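Local structure of angiopoietin-related protein 6 (Homo sapiens, 6Y43) at residues A[81-86]-A[116-121]. The protein is a secreted angiopoietin-like factor whose fibrinogen-like globe domain, which binds a calcium ion, probably serves in recognition of partner molecules. Numbering follows the deposited sequence.
Sequences LGLEPV and FSLEPE
V86, in the first turn of helix 83-90, meets F116 and L118 of strand 108-118 chiefly through its CG1 methyl, and shows how a short helix can be seated on a sheet largely by apolar contact. No direct hydrogen bond joins residues 81-86 to 116-121; further along the helix, T90 OG1 makes a weak one with L118 N. V86 CG1 reaches the rim of the F116 ring near its plane, 3.8 Å from CE2, and not a face. The same methyl lies 3.8 Å from CD1 of L118. L118 points at the helix, while F116 leaves the strand to the side and its ring end swings in. L118 CD1 is the common contact point on the strand side: besides V86 it touches CD2 of L83 at 4.0 Å, the two leucines crossing at about a right angle, and rests 3.8 Å from the L83 carbonyl O. With chi1 at -58°, L118 sets CG anti to its carbonyl carbon, and chi2 of -178° extends CD1 away from CA, between L83 CD2 and V86 CG1. I51 of strand 48-54 touches both V86 and F116.

The polar link between the two segments is a water at the outer end, which donates to E84 OE1 (2.9 Å) and accepts from E121 N (2.9 Å). Y125 OH at OE1 and Q88 NE2 at OE2 further fix the E84 carboxylate; E121 OE1 makes a salt bridge with K69 and OE2 a hydrogen bond with W65 NE1. Here, in the fibrinogen C-terminal domain fold, a short helix packs against its antiparallel sheet.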
loop_
_atom_site.group_PDB
_atom_site.type_symbol
_atom_site.label_atom_id
_atom_site.label_comp_id
_atom_site.label_asym_id
_atom_site.label_seq_id
_atom_site.Cartn_x
_atom_site.Cartn_y
_atom_site.Cartn_z
ATOM N N LEU A 81 0.099 -7.041 -1.421
ATOM C CA LEU A 81 -0.045 -8.182 -0.517
ATOM C C LEU A 81 -1.399 -8.855 -0.676
ATOM O O LEU A 81 -1.504 -10.081 -0.512
ATOM C CB LEU A 81 0.161 -7.752 0.936
ATOM C CG LEU A 81 0.152 -8.865 1.980
ATOM C CD1 LEU A 81 1.276 -9.879 1.654
ATOM C CD2 LEU A 81 0.310 -8.293 3.378
ATOM N N GLY A 82 -2.441 -8.076 -0.968
ATOM C CA GLY A 82 -3.786 -8.590 -1.171
ATOM C C GLY A 82 -4.787 -8.021 -0.188
ATOM O O GLY A 82 -4.506 -7.893 1.007
ATOM N N LEU A 83 -5.982 -7.706 -0.696
ATOM C CA LEU A 83 -7.021 -7.177 0.169
ATOM C C LEU A 83 -7.380 -8.152 1.282
ATOM O O LEU A 83 -7.616 -7.738 2.425
ATOM C CB LEU A 83 -8.249 -6.849 -0.661
ATOM C CG LEU A 83 -8.047 -5.706 -1.662
ATOM C CD1 LEU A 83 -9.102 -5.811 -2.764
ATOM C CD2 LEU A 83 -8.069 -4.339 -1.012
ATOM N N GLU A 84 -7.461 -9.452 0.969
ATOM C CA GLU A 84 -7.861 -10.396 2.013
ATOM C C GLU A 84 -6.765 -10.517 3.060
ATOM O O GLU A 84 -7.060 -10.366 4.257
ATOM C CB GLU A 84 -8.243 -11.742 1.394
ATOM C CG GLU A 84 -8.725 -12.775 2.433
ATOM C CD GLU A 84 -9.969 -12.318 3.215
ATOM O OE1 GLU A 84 -10.687 -11.395 2.750
ATOM O OE2 GLU A 84 -10.231 -12.895 4.302
ATOM N N PRO A 85 -5.500 -10.758 2.704
ATOM C CA PRO A 85 -4.451 -10.741 3.740
ATOM C C PRO A 85 -4.428 -9.447 4.553
ATOM O O PRO A 85 -4.297 -9.470 5.785
ATOM C CB PRO A 85 -3.163 -10.941 2.924
ATOM C CG PRO A 85 -3.602 -11.613 1.663
ATOM C CD PRO A 85 -4.977 -11.065 1.364
ATOM N N VAL A 86 -4.590 -8.300 3.904
ATOM C CA VAL A 86 -4.535 -7.047 4.658
ATOM C C VAL A 86 -5.749 -6.917 5.575
ATOM O O VAL A 86 -5.645 -6.424 6.709
ATOM C CB VAL A 86 -4.412 -5.841 3.704
ATOM C CG1 VAL A 86 -4.551 -4.537 4.496
ATOM C CG2 VAL A 86 -3.106 -5.886 2.945
ATOM N N PHE A 116 -5.851 2.297 10.498
ATOM C CA PHE A 116 -5.942 1.810 9.125
ATOM C C PHE A 116 -6.589 0.438 9.209
ATOM O O PHE A 116 -6.112 -0.430 9.943
ATOM C CB PHE A 116 -4.567 1.738 8.441
ATOM C CG PHE A 116 -4.590 0.952 7.150
ATOM C CD1 PHE A 116 -5.160 1.496 6.015
ATOM C CD2 PHE A 116 -4.068 -0.330 7.071
ATOM C CE1 PHE A 116 -5.209 0.783 4.824
ATOM C CE2 PHE A 116 -4.137 -1.042 5.890
ATOM C CZ PHE A 116 -4.709 -0.497 4.768
ATOM N N SER A 117 -7.673 0.240 8.480
ATOM C CA SER A 117 -8.271 -1.084 8.400
ATOM C C SER A 117 -9.121 -1.162 7.147
ATOM O O SER A 117 -9.438 -0.145 6.514
ATOM C CB SER A 117 -9.106 -1.412 9.638
ATOM O OG SER A 117 -10.261 -0.613 9.653
ATOM N N LEU A 118 -9.517 -2.390 6.823
ATOM C CA LEU A 118 -10.409 -2.686 5.716
ATOM C C LEU A 118 -11.624 -3.443 6.224
ATOM O O LEU A 118 -11.507 -4.270 7.130
ATOM C CB LEU A 118 -9.697 -3.525 4.645
ATOM C CG LEU A 118 -8.432 -2.977 3.983
ATOM C CD1 LEU A 118 -7.937 -3.940 2.926
ATOM C CD2 LEU A 118 -8.696 -1.585 3.400
ATOM N N GLU A 119 -12.794 -3.155 5.653
ATOM C CA GLU A 119 -13.933 -4.037 5.812
ATOM C C GLU A 119 -13.670 -5.328 5.054
ATOM O O GLU A 119 -12.784 -5.389 4.204
ATOM C CB GLU A 119 -15.198 -3.388 5.266
ATOM C CG GLU A 119 -15.639 -2.130 5.964
ATOM C CD GLU A 119 -16.158 -2.402 7.350
ATOM O OE1 GLU A 119 -16.683 -3.515 7.578
ATOM O OE2 GLU A 119 -16.034 -1.503 8.211
ATOM N N PRO A 120 -14.470 -6.362 5.285
ATOM C CA PRO A 120 -14.296 -7.622 4.552
ATOM C C PRO A 120 -14.774 -7.512 3.107
ATOM O O PRO A 120 -15.299 -6.479 2.671
ATOM C CB PRO A 120 -15.123 -8.624 5.375
ATOM C CG PRO A 120 -16.121 -7.787 6.136
ATOM C CD PRO A 120 -15.467 -6.452 6.369
ATOM N N GLU A 121 -14.574 -8.610 2.361
ATOM C CA GLU A 121 -14.976 -8.623 0.960
ATOM C C GLU A 121 -16.457 -8.299 0.804
ATOM O O GLU A 121 -16.850 -7.625 -0.161
ATOM C CB GLU A 121 -14.680 -9.986 0.325
ATOM C CG GLU A 121 -15.060 -10.014 -1.153
ATOM C CD GLU A 121 -14.692 -11.309 -1.858
ATOM O OE1 GLU A 121 -14.606 -12.349 -1.182
ATOM O OE2 GLU A 121 -14.492 -11.271 -3.096
HETATM O O HOH W 1 -13.335 -10.829 3.666
#